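PDB 2V4V: GH59 galactosidase from Clostridium cellulolyticum, which binds xylose through this family 6 carbohydrate-binding module, one part of a larger family 59 glycoside hydrolase that probably acts on plant polysaccharides. Local coordinates for residues Gln1-Ala9 against Tyr41-Val50; Glu25-Gly36 against Phe112-Asn123. All blocks are in the same frame, centred on the assembly; numbering follows the deposited sequence.

Contact 1: residues Gln1-Ala9 against Tyr41-Val50. With NA (sodium ion), chain C.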
loop_
_atom_site.group_PDB
_atom_site.type_symbol
_atom_site.label_atom_id
_atom_site.label_comp_id
_atom_site.label_asym_id
_atom_site.label_seq_id
_atom_site.Cartn_x
_atom_site.Cartn_y
_atom_site.Cartn_z
ATOM N N GLN A 1 11.665 10.824 -1.829
ATOM C CA GLN A 1 11.459 10.177 -0.510
ATOM C C GLN A 1 12.069 8.786 -0.529
ATOM O O GLN A 1 12.075 8.105 -1.552
ATOM C CB GLN A 1 9.977 10.097 -0.141
ATOM C CG GLN A 1 9.063 9.323 -1.110
ATOM C CD GLN A 1 7.585 9.622 -0.868
ATOM O OE1 GLN A 1 7.124 9.612 0.287
ATOM N NE2 GLN A 1 6.838 9.897 -1.955
ATOM N N SER A 2 12.597 8.382 0.605
ATOM C CA SER A 2 13.282 7.104 0.685
ATOM C C SER A 2 12.269 5.963 0.716
ATOM O O SER A 2 11.267 6.035 1.452
ATOM C CB SER A 2 14.084 7.048 1.980
ATOM O OG SER A 2 14.681 5.774 2.113
ATOM N N ALA A 3 12.546 4.893 -0.032
ATOM C CA ALA A 3 11.689 3.686 0.071
ATOM C C ALA A 3 11.668 3.094 1.491
ATOM O O ALA A 3 10.694 2.395 1.882
ATOM C CB ALA A 3 12.141 2.605 -0.947
ATOM N N TYR A 4 12.721 3.392 2.246
ATOM C CA TYR A 4 12.965 2.790 3.557
ATOM C C TYR A 4 12.388 3.600 4.719
ATOM O O TYR A 4 12.462 3.158 5.862
ATOM C CB TYR A 4 14.479 2.474 3.724
ATOM C CG TYR A 4 14.918 1.704 2.514
ATOM C CD1 TYR A 4 14.504 0.377 2.334
ATOM C CD2 TYR A 4 15.616 2.319 1.477
ATOM C CE1 TYR A 4 14.832 -0.326 1.173
ATOM C CE2 TYR A 4 15.947 1.613 0.303
ATOM C CZ TYR A 4 15.559 0.277 0.168
ATOM O OH TYR A 4 15.850 -0.500 -0.954
ATOM N N SER A 5 11.817 4.767 4.400
ATOM C CA SER A 5 11.123 5.592 5.356
ATOM C C SER A 5 9.702 5.055 5.576
ATOM O O SER A 5 9.168 4.246 4.813
ATOM C CB SER A 5 11.044 7.059 4.855
ATOM O OG SER A 5 10.304 7.193 3.634
ATOM N N ARG A 6 9.100 5.525 6.656
ATOM C CA ARG A 6 7.694 5.283 6.863
ATOM C C ARG A 6 6.905 6.263 5.998
ATOM O O ARG A 6 6.997 7.499 6.177
ATOM C CB ARG A 6 7.354 5.486 8.330
ATOM C CG ARG A 6 5.881 5.440 8.621
ATOM C CD ARG A 6 5.766 5.469 10.085
ATOM N NE ARG A 6 4.432 5.794 10.541
ATOM C CZ ARG A 6 3.880 5.279 11.627
ATOM N NH1 ARG A 6 4.555 4.381 12.367
ATOM N NH2 ARG A 6 2.651 5.662 11.953
ATOM N N ILE A 7 6.143 5.717 5.053
ATOM C CA ILE A 7 5.387 6.560 4.133
ATOM C C ILE A 7 3.904 6.473 4.529
ATOM O O ILE A 7 3.300 5.390 4.506
ATOM C CB ILE A 7 5.601 6.091 2.683
ATOM C CG1 ILE A 7 7.097 6.168 2.315
ATOM C CG2 ILE A 7 4.715 6.864 1.694
ATOM C CD1 ILE A 7 7.432 5.475 0.969
ATOM N N GLU A 8 3.359 7.603 4.974
ATOM C CA GLU A 8 1.968 7.580 5.400
ATOM C C GLU A 8 1.084 7.433 4.163
ATOM O O GLU A 8 1.304 8.117 3.143
ATOM C CB GLU A 8 1.624 8.866 6.112
ATOM C CG GLU A 8 2.371 8.962 7.435
ATOM C CD GLU A 8 1.916 7.919 8.489
ATOM O OE1 GLU A 8 0.828 7.334 8.382
ATOM O OE2 GLU A 8 2.643 7.711 9.509
ATOM N N ALA A 9 0.050 6.591 4.246
ATOM C CA ALA A 9 -0.699 6.272 3.040
ATOM C C ALA A 9 -1.353 7.542 2.468
ATOM O O ALA A 9 -1.537 7.654 1.226
ATOM C CB ALA A 9 -1.783 5.227 3.355
ATOM N N TYR A 41 2.794 7.258 -5.072
ATOM C CA TYR A 41 3.769 7.981 -4.297
ATOM C C TYR A 41 4.975 8.307 -5.214
ATOM O O TYR A 41 5.642 7.439 -5.601
ATOM C CB TYR A 41 4.172 7.128 -3.047
ATOM C CG TYR A 41 2.933 6.698 -2.295
ATOM C CD1 TYR A 41 2.206 5.603 -2.685
ATOM C CD2 TYR A 41 2.444 7.456 -1.275
ATOM C CE1 TYR A 41 1.046 5.277 -2.068
ATOM C CE2 TYR A 41 1.315 7.119 -0.624
ATOM C CZ TYR A 41 0.573 6.058 -1.037
ATOM O OH TYR A 41 -0.599 5.747 -0.401
ATOM N N ASN A 42 5.138 9.592 -5.564
ATOM C CA ASN A 42 6.130 9.942 -6.566
ATOM C C ASN A 42 7.548 9.926 -6.019
ATOM O O ASN A 42 7.802 10.241 -4.845
ATOM C CB ASN A 42 5.867 11.336 -7.145
ATOM C CG ASN A 42 4.612 11.394 -8.011
ATOM O OD1 ASN A 42 3.950 10.394 -8.250
ATOM N ND2 ASN A 42 4.275 12.600 -8.471
ATOM N N ASN A 43 8.483 9.645 -6.929
ATOM C CA ASN A 43 9.902 9.863 -6.648
ATOM C C ASN A 43 10.375 9.139 -5.402
ATOM O O ASN A 43 11.004 9.744 -4.500
ATOM C CB ASN A 43 10.176 11.354 -6.476
ATOM C CG ASN A 43 9.779 12.155 -7.686
ATOM O OD1 ASN A 43 9.823 11.645 -8.810
ATOM N ND2 ASN A 43 9.356 13.419 -7.467
ATOM N N VAL A 44 10.046 7.862 -5.328
ATOM C CA VAL A 44 10.544 7.030 -4.244
ATOM C C VAL A 44 11.920 6.463 -4.651
ATOM O O VAL A 44 12.072 5.903 -5.743
ATOM C CB VAL A 44 9.588 5.870 -3.938
ATOM C CG1 VAL A 44 10.165 4.985 -2.875
ATOM C CG2 VAL A 44 8.188 6.388 -3.490
ATOM N N ASP A 45 12.892 6.631 -3.758
ATOM C CA ASP A 45 14.265 6.200 -4.048
ATOM C C ASP A 45 14.511 4.854 -3.382
ATOM O O ASP A 45 14.513 4.748 -2.164
ATOM C CB ASP A 45 15.256 7.245 -3.519
ATOM C CG ASP A 45 16.704 6.973 -3.922
ATOM O OD1 ASP A 45 17.006 5.942 -4.583
ATOM O OD2 ASP A 45 17.536 7.840 -3.569
ATOM N N PHE A 46 14.688 3.820 -4.215
ATOM C CA PHE A 46 14.971 2.487 -3.741
ATOM C C PHE A 46 16.439 2.203 -3.496
ATOM O O PHE A 46 16.774 1.144 -2.951
ATOM C CB PHE A 46 14.479 1.458 -4.773
ATOM C CG PHE A 46 12.993 1.324 -4.774
ATOM C CD1 PHE A 46 12.373 0.410 -3.912
ATOM C CD2 PHE A 46 12.205 2.228 -5.535
ATOM C CE1 PHE A 46 10.961 0.322 -3.876
ATOM C CE2 PHE A 46 10.831 2.156 -5.524
ATOM C CZ PHE A 46 10.193 1.199 -4.697
ATOM N N GLY A 47 17.312 3.118 -3.914
ATOM C CA GLY A 47 18.767 2.858 -3.884
ATOM C C GLY A 47 19.064 1.507 -4.520
ATOM O O GLY A 47 18.503 1.148 -5.578
ATOM N N ASP A 48 19.889 0.719 -3.841
ATOM C CA ASP A 48 20.195 -0.644 -4.276
ATOM C C ASP A 48 20.194 -1.508 -3.027
ATOM O O ASP A 48 21.133 -1.428 -2.212
ATOM C CB ASP A 48 21.560 -0.668 -4.994
ATOM C CG ASP A 48 22.214 -2.044 -5.022
ATOM O OD1 ASP A 48 23.399 -2.116 -4.577
ATOM O OD2 ASP A 48 21.575 -3.023 -5.490
ATOM N N GLY A 49 19.147 -2.302 -2.836
ATOM C CA GLY A 49 19.079 -3.137 -1.618
ATOM C C GLY A 49 17.711 -3.665 -1.223
ATOM O O GLY A 49 17.636 -4.427 -0.254
ATOM N N VAL A 50 16.643 -3.289 -1.960
ATOM C CA VAL A 50 15.257 -3.611 -1.514
ATOM C C VAL A 50 15.002 -5.119 -1.469
ATOM O O VAL A 50 15.417 -5.842 -2.386
ATOM C CB VAL A 50 14.154 -2.926 -2.388
ATOM C CG1 VAL A 50 14.013 -3.603 -3.790
ATOM C CG2 VAL A 50 12.809 -2.930 -1.634
HETATM NA NA NA C . -1.557 7.116 7.992
HETATM O O HOH W 1 -1.314 9.179 9.340
#

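Contact 2: residues Glu25-Gly36 against Phe112-Asn123. With NA (sodium ion), chain C; XYP (beta-D-xylopyranose), chain B.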
loop_
_atom_site.group_PDB
_atom_site.type_symbol
_atom_site.label_atom_id
_atom_site.label_comp_id
_atom_site.label_asym_id
_atom_site.label_seq_id
_atom_site.Cartn_x
_atom_site.Cartn_y
_atom_site.Cartn_z
ATOM N N GLU A 25 -5.583 4.482 15.091
ATOM C CA GLU A 25 -4.220 4.422 15.650
ATOM C C GLU A 25 -3.549 5.796 15.627
ATOM O O GLU A 25 -2.384 5.917 16.038
ATOM C CB GLU A 25 -3.308 3.476 14.838
ATOM C CG GLU A 25 -3.822 2.166 14.562
ATOM C CD GLU A 25 -2.711 1.209 14.185
ATOM O OE1 GLU A 25 -1.967 1.462 13.167
ATOM O OE2 GLU A 25 -2.647 0.191 14.907
ATOM N N GLY A 26 -4.279 6.830 15.155
ATOM C CA GLY A 26 -3.731 8.177 15.002
ATOM C C GLY A 26 -3.512 8.491 13.542
ATOM O O GLY A 26 -3.300 7.579 12.711
ATOM N N GLY A 27 -3.582 9.782 13.214
ATOM C CA GLY A 27 -3.419 10.204 11.834
ATOM C C GLY A 27 -4.596 9.687 10.992
ATOM O O GLY A 27 -5.733 9.634 11.476
ATOM N N GLU A 28 -4.297 9.314 9.749
ATOM C CA GLU A 28 -5.322 8.985 8.740
ATOM C C GLU A 28 -5.063 7.636 8.124
ATOM O O GLU A 28 -3.913 7.168 8.114
ATOM C CB GLU A 28 -5.303 9.980 7.616
ATOM C CG GLU A 28 -5.247 11.433 8.111
ATOM C CD GLU A 28 -5.396 12.410 6.979
ATOM O OE1 GLU A 28 -4.494 13.301 6.931
ATOM O OE2 GLU A 28 -6.375 12.280 6.177
ATOM N N ASP A 29 -6.133 7.020 7.616
ATOM C CA ASP A 29 -5.957 5.874 6.721
ATOM C C ASP A 29 -6.583 6.164 5.357
ATOM O O ASP A 29 -7.533 6.965 5.245
ATOM C CB ASP A 29 -6.536 4.565 7.314
ATOM C CG ASP A 29 -8.038 4.653 7.549
ATOM O OD1 ASP A 29 -8.429 5.061 8.686
ATOM O OD2 ASP A 29 -8.810 4.321 6.569
ATOM N N VAL A 30 -6.047 5.475 4.345
ATOM C CA VAL A 30 -6.693 5.426 3.058
ATOM C C VAL A 30 -7.717 4.316 3.171
ATOM O O VAL A 30 -7.378 3.136 3.432
ATOM C CB VAL A 30 -5.672 5.119 1.948
ATOM C CG1 VAL A 30 -6.341 4.616 0.726
ATOM C CG2 VAL A 30 -4.878 6.392 1.646
ATOM N N GLY A 31 -8.981 4.718 3.012
ATOM C CA GLY A 31 -10.087 3.758 3.047
ATOM C C GLY A 31 -10.963 3.839 1.793
ATOM O O GLY A 31 -10.604 4.457 0.797
ATOM N N PHE A 32 -12.132 3.210 1.894
ATOM C CA PHE A 32 -13.056 3.087 0.763
ATOM C C PHE A 32 -12.350 2.482 -0.448
ATOM O O PHE A 32 -12.467 2.980 -1.569
ATOM C CB PHE A 32 -13.683 4.443 0.458
ATOM C CG PHE A 32 -14.285 5.091 1.707
ATOM C CD1 PHE A 32 -15.674 4.966 2.007
ATOM C CD2 PHE A 32 -13.492 5.778 2.602
ATOM C CE1 PHE A 32 -16.209 5.512 3.145
ATOM C CE2 PHE A 32 -14.057 6.335 3.736
ATOM C CZ PHE A 32 -15.418 6.205 3.994
ATOM N N VAL A 33 -11.619 1.370 -0.184
ATOM C CA VAL A 33 -10.799 0.706 -1.211
ATOM C C VAL A 33 -11.600 -0.423 -1.828
ATOM O O VAL A 33 -12.015 -1.369 -1.129
ATOM C CB VAL A 33 -9.554 0.129 -0.546
ATOM C CG1 VAL A 33 -8.777 -0.710 -1.544
ATOM C CG2 VAL A 33 -8.689 1.270 0.052
ATOM N N GLU A 34 -11.771 -0.313 -3.149
ATOM C CA GLU A 34 -12.399 -1.371 -3.921
ATOM C C GLU A 34 -11.447 -1.838 -5.025
ATOM O O GLU A 34 -10.453 -1.147 -5.366
ATOM C CB GLU A 34 -13.721 -0.907 -4.555
ATOM C CG GLU A 34 -14.760 -0.588 -3.500
ATOM C CD GLU A 34 -16.089 -0.217 -4.121
ATOM O OE1 GLU A 34 -16.815 -1.150 -4.591
ATOM O OE2 GLU A 34 -16.424 0.987 -4.128
ATOM N N ASN A 35 -11.742 -3.038 -5.532
ATOM C CA ASN A 35 -10.863 -3.601 -6.567
ATOM C C ASN A 35 -10.601 -2.591 -7.700
ATOM O O ASN A 35 -11.553 -2.010 -8.224
ATOM C CB ASN A 35 -11.522 -4.830 -7.163
ATOM C CG ASN A 35 -10.662 -5.491 -8.225
ATOM O OD1 ASN A 35 -9.650 -6.130 -7.905
ATOM N ND2 ASN A 35 -11.125 -5.432 -9.494
ATOM N N GLY A 36 -9.330 -2.387 -8.042
ATOM C CA GLY A 36 -8.973 -1.461 -9.100
ATOM C C GLY A 36 -8.542 -0.077 -8.611
ATOM O O GLY A 36 -7.918 0.692 -9.358
ATOM N N PHE A 112 -4.921 -1.811 -5.653
ATOM C CA PHE A 112 -5.616 -2.661 -4.687
ATOM C C PHE A 112 -6.514 -3.619 -5.434
ATOM O O PHE A 112 -7.373 -3.198 -6.212
ATOM C CB PHE A 112 -6.426 -1.767 -3.729
ATOM C CG PHE A 112 -5.591 -0.646 -3.124
ATOM C CD1 PHE A 112 -4.371 -0.959 -2.484
ATOM C CD2 PHE A 112 -5.991 0.673 -3.213
ATOM C CE1 PHE A 112 -3.564 0.067 -1.938
ATOM C CE2 PHE A 112 -5.233 1.714 -2.656
ATOM C CZ PHE A 112 -4.007 1.411 -2.010
ATOM N N LYS A 113 -6.317 -4.916 -5.190
ATOM C CA LYS A 113 -7.063 -5.910 -5.954
ATOM C C LYS A 113 -7.718 -6.932 -5.031
ATOM O O LYS A 113 -7.158 -7.292 -3.990
ATOM C CB LYS A 113 -6.120 -6.640 -6.925
ATOM C CG LYS A 113 -5.463 -5.722 -7.951
ATOM C CD LYS A 113 -6.421 -5.291 -9.048
ATOM C CE LYS A 113 -5.696 -4.665 -10.270
ATOM N NZ LYS A 113 -4.563 -5.459 -10.915
ATOM N N GLY A 114 -8.901 -7.408 -5.398
ATOM C CA GLY A 114 -9.495 -8.454 -4.584
ATOM C C GLY A 114 -10.880 -8.824 -5.064
ATOM O O GLY A 114 -11.236 -8.598 -6.218
ATOM N N ASP A 115 -11.647 -9.329 -4.114
ATOM C CA ASP A 115 -13.030 -9.751 -4.285
ATOM C C ASP A 115 -13.911 -8.488 -4.397
ATOM O O ASP A 115 -13.410 -7.341 -4.507
ATOM C CB ASP A 115 -13.400 -10.608 -3.042
ATOM C CG ASP A 115 -14.483 -11.644 -3.307
ATOM O OD1 ASP A 115 -15.458 -11.316 -4.020
ATOM O OD2 ASP A 115 -14.359 -12.792 -2.767
ATOM N N SER A 116 -15.223 -8.698 -4.399
ATOM C CA SER A 116 -16.208 -7.606 -4.392
ATOM C C SER A 116 -16.156 -6.888 -3.021
ATOM O O SER A 116 -15.648 -7.437 -2.024
ATOM C CB SER A 116 -17.601 -8.241 -4.513
ATOM O OG SER A 116 -17.777 -9.165 -3.417
ATOM N N GLY A 117 -16.690 -5.671 -2.968
ATOM C CA GLY A 117 -16.831 -4.957 -1.709
ATOM C C GLY A 117 -15.561 -4.224 -1.316
ATOM O O GLY A 117 -14.626 -4.136 -2.111
ATOM N N TYR A 118 -15.518 -3.697 -0.094
ATOM C CA TYR A 118 -14.337 -2.977 0.356
ATOM C C TYR A 118 -13.277 -3.969 0.816
ATOM O O TYR A 118 -13.603 -5.027 1.404
ATOM C CB TYR A 118 -14.727 -2.107 1.502
ATOM C CG TYR A 118 -15.679 -1.012 1.134
ATOM C CD1 TYR A 118 -15.302 0.037 0.284
ATOM C CD2 TYR A 118 -16.949 -0.971 1.705
ATOM C CE1 TYR A 118 -16.191 1.070 -0.019
ATOM C CE2 TYR A 118 -17.833 0.073 1.415
ATOM C CZ TYR A 118 -17.439 1.099 0.576
ATOM O OH TYR A 118 -18.318 2.133 0.298
ATOM N N LEU A 119 -12.017 -3.627 0.538
ATOM C CA LEU A 119 -10.942 -4.586 0.757
ATOM C C LEU A 119 -10.198 -4.394 2.103
ATOM O O LEU A 119 -10.109 -5.341 2.935
ATOM C CB LEU A 119 -9.940 -4.530 -0.405
ATOM C CG LEU A 119 -10.568 -4.715 -1.799
ATOM C CD1 LEU A 119 -9.463 -4.678 -2.774
ATOM C CD2 LEU A 119 -11.362 -5.981 -1.983
ATOM N N PHE A 120 -9.608 -3.212 2.294
ATOM C CA PHE A 120 -8.853 -2.958 3.541
ATOM C C PHE A 120 -8.604 -1.456 3.601
ATOM O O PHE A 120 -8.881 -0.728 2.597
ATOM C CB PHE A 120 -7.485 -3.694 3.536
ATOM C CG PHE A 120 -6.759 -3.650 2.166
ATOM C CD1 PHE A 120 -6.095 -2.503 1.715
ATOM C CD2 PHE A 120 -6.835 -4.765 1.299
ATOM C CE1 PHE A 120 -5.499 -2.499 0.415
ATOM C CE2 PHE A 120 -6.243 -4.767 0.036
ATOM C CZ PHE A 120 -5.569 -3.648 -0.394
ATOM N N ASN A 121 -8.198 -1.002 4.793
ATOM C CA ASN A 121 -7.744 0.391 5.019
ATOM C C ASN A 121 -6.213 0.343 5.178
ATOM O O ASN A 121 -5.678 -0.627 5.765
ATOM C CB ASN A 121 -8.349 0.958 6.316
ATOM C CG ASN A 121 -9.839 1.174 6.232
ATOM O OD1 ASN A 121 -10.554 1.254 7.276
ATOM N ND2 ASN A 121 -10.338 1.225 5.015
ATOM N N LEU A 122 -5.529 1.393 4.699
ATOM C CA LEU A 122 -4.049 1.410 4.724
ATOM C C LEU A 122 -3.628 2.635 5.507
ATOM O O LEU A 122 -3.989 3.740 5.135
ATOM C CB LEU A 122 -3.480 1.458 3.282
ATOM C CG LEU A 122 -1.973 1.622 3.109
ATOM C CD1 LEU A 122 -1.211 0.355 3.619
ATOM C CD2 LEU A 122 -1.719 1.802 1.610
ATOM N N ASN A 123 -2.875 2.417 6.589
ATOM C CA ASN A 123 -2.419 3.507 7.427
ATOM C C ASN A 123 -1.080 4.078 6.921
ATOM O O ASN A 123 -0.949 5.265 6.603
ATOM C CB ASN A 123 -2.320 2.988 8.875
ATOM C CG ASN A 123 -1.847 4.041 9.863
ATOM O OD1 ASN A 123 -1.570 5.205 9.503
ATOM N ND2 ASN A 123 -1.738 3.638 11.137
HETATM NA NA NA C . -1.557 7.116 7.992
HETATM O O1 XYP B . -17.797 2.597 6.166
HETATM C C1 XYP B . -16.560 2.565 5.472
HETATM C C2 XYP B . -15.481 2.708 6.536
HETATM C C3 XYP B . -14.108 2.640 5.891
HETATM C C4 XYP B . -14.014 1.426 4.969
HETATM C C5 XYP B . -15.228 1.364 4.031
HETATM O O2 XYP B . -15.537 3.971 7.185
HETATM O O3 XYP B . -13.091 2.590 6.878
HETATM O O4 XYP B . -12.852 1.478 4.173
HETATM O O5 XYP B . -16.415 1.375 4.793
HETATM O O HOH W 2 -1.071 5.940 12.930
HETATM O O HOH W 1 -1.314 9.179 9.340
HETATM O O HOH W 3 -11.642 -0.151 2.332
HETATM O O HOH W 4 -13.917 -4.653 -4.676
#

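Contact 1: residues Gln1-Ala9 against Tyr41-Val50
The phenol OH of Y4 gives its proton to the carbonyl O of F46 at 2.7 Å, and that oxygen lies at the ring edge, in the ring plane. V50 CB closes on the same Y4 OH at 3.3 Å. With CG beside the backbone N (chi1 -51°), the Y4 ring turns back so that A3 CB sits over its centre, and the same methyl makes a CH-pi contact with a face of F46, 4.0 Å from A3 CB to the F46 centroid. V44 CG1 packs against it as well. Next to this cluster the backbones form a single bridge between S2 and D45: D45 N donates to Q1 O at 2.8 Å, while A3 N reaches D45 O at 2.9 Å from above the carbonyl plane. Q1 runs its extended side chain past V44 CG2 and hands NE2 to N42 O at 3.1 Å, nearly straight at 166° and in the amide plane. S2 starts a type I turn to S5, and S2 O accepts from both S5 N and S5 OG. At the far end Y41 OH donates to A9 O at 2.7 Å, in the carbonyl plane on a lone pair, with I7 CG2 against the Y41 ring. E8, paired with R6, goes on to the sodium ion. This is an N-terminal segment laid across the two sheets of the beta-sandwich characteristic of family 6 carbohydrate-binding modules.

Contact 2: residues Glu25-Gly36 against Phe112-Asn123
E25 comes in first, its OE1 taking N123 ND2 at 3.0 Å on the anti lone pair; the bond is bent, 138° at the hydrogen. The other oxygen of E25 pairs with R56, and N123 ND2 also donates to a water held by G26 O. This keeps the N123 amide turned with OD1 toward the sodium ion, which it binds at 2.4 Å. N123 O and E28 O are ligands too, and E8, E10 and a water complete the shell. The D29 carboxylate slants across the N121 amide, the planes only 21° apart, with Q90 holding D29 OD1. V30 and L122 then form an antiparallel hydrogen-bonded pair, V30 N to L122 O at 2.8 Å and the reverse bond matching it. G31 passes the N121 side chain. F32 N donates to xylose O4 at 3.0 Å, and the F32 ring turns one face to the sugar; Y118 offers another, with xylose C5 3.6 Å above the Y118 ring plane and over its centre. Next, V33 O accepts from L119 N at 2.8 Å, and V33 CG1 drives into F112 CB at 3.4 Å while sitting over one face of F120. V33 N holds a water that also ties F120 O to xylose O4. N35, with CG anti to the backbone N (chi1 -179°), reaches G114 N with OD1 at 2.9 Å, and G36 N closes on F112 O. E21, hydrogen-bonded to the sugar, and W89 complete the pocket. The chemistry implies that apolar ring faces grip the xylose, while F32 N and the water at V33 N meet O4 and probably help orient it.

In the fold
From the N terminus, residues 1-9 lead through strand 14-16 and the hairpin 19-22/28-31 before the chain reaches 41-50, where contact 1 closes its loop. Contact 2 begins within that loop at 25-36 and closes only at 112-123, after most strands of both sheets have been laid down, so the two contacts cross along the chain. Their centres lie about 21 Å apart on opposite sides of the chain's centre, yet they meet: A9 N probably hydrogen-bonds to N123 O, and the sodium ion takes ligands from both. Contact 1 ties the four-strand sheet to the five-strand sheet at one end; contact 2 joins the small hairpin and the sugar site to both.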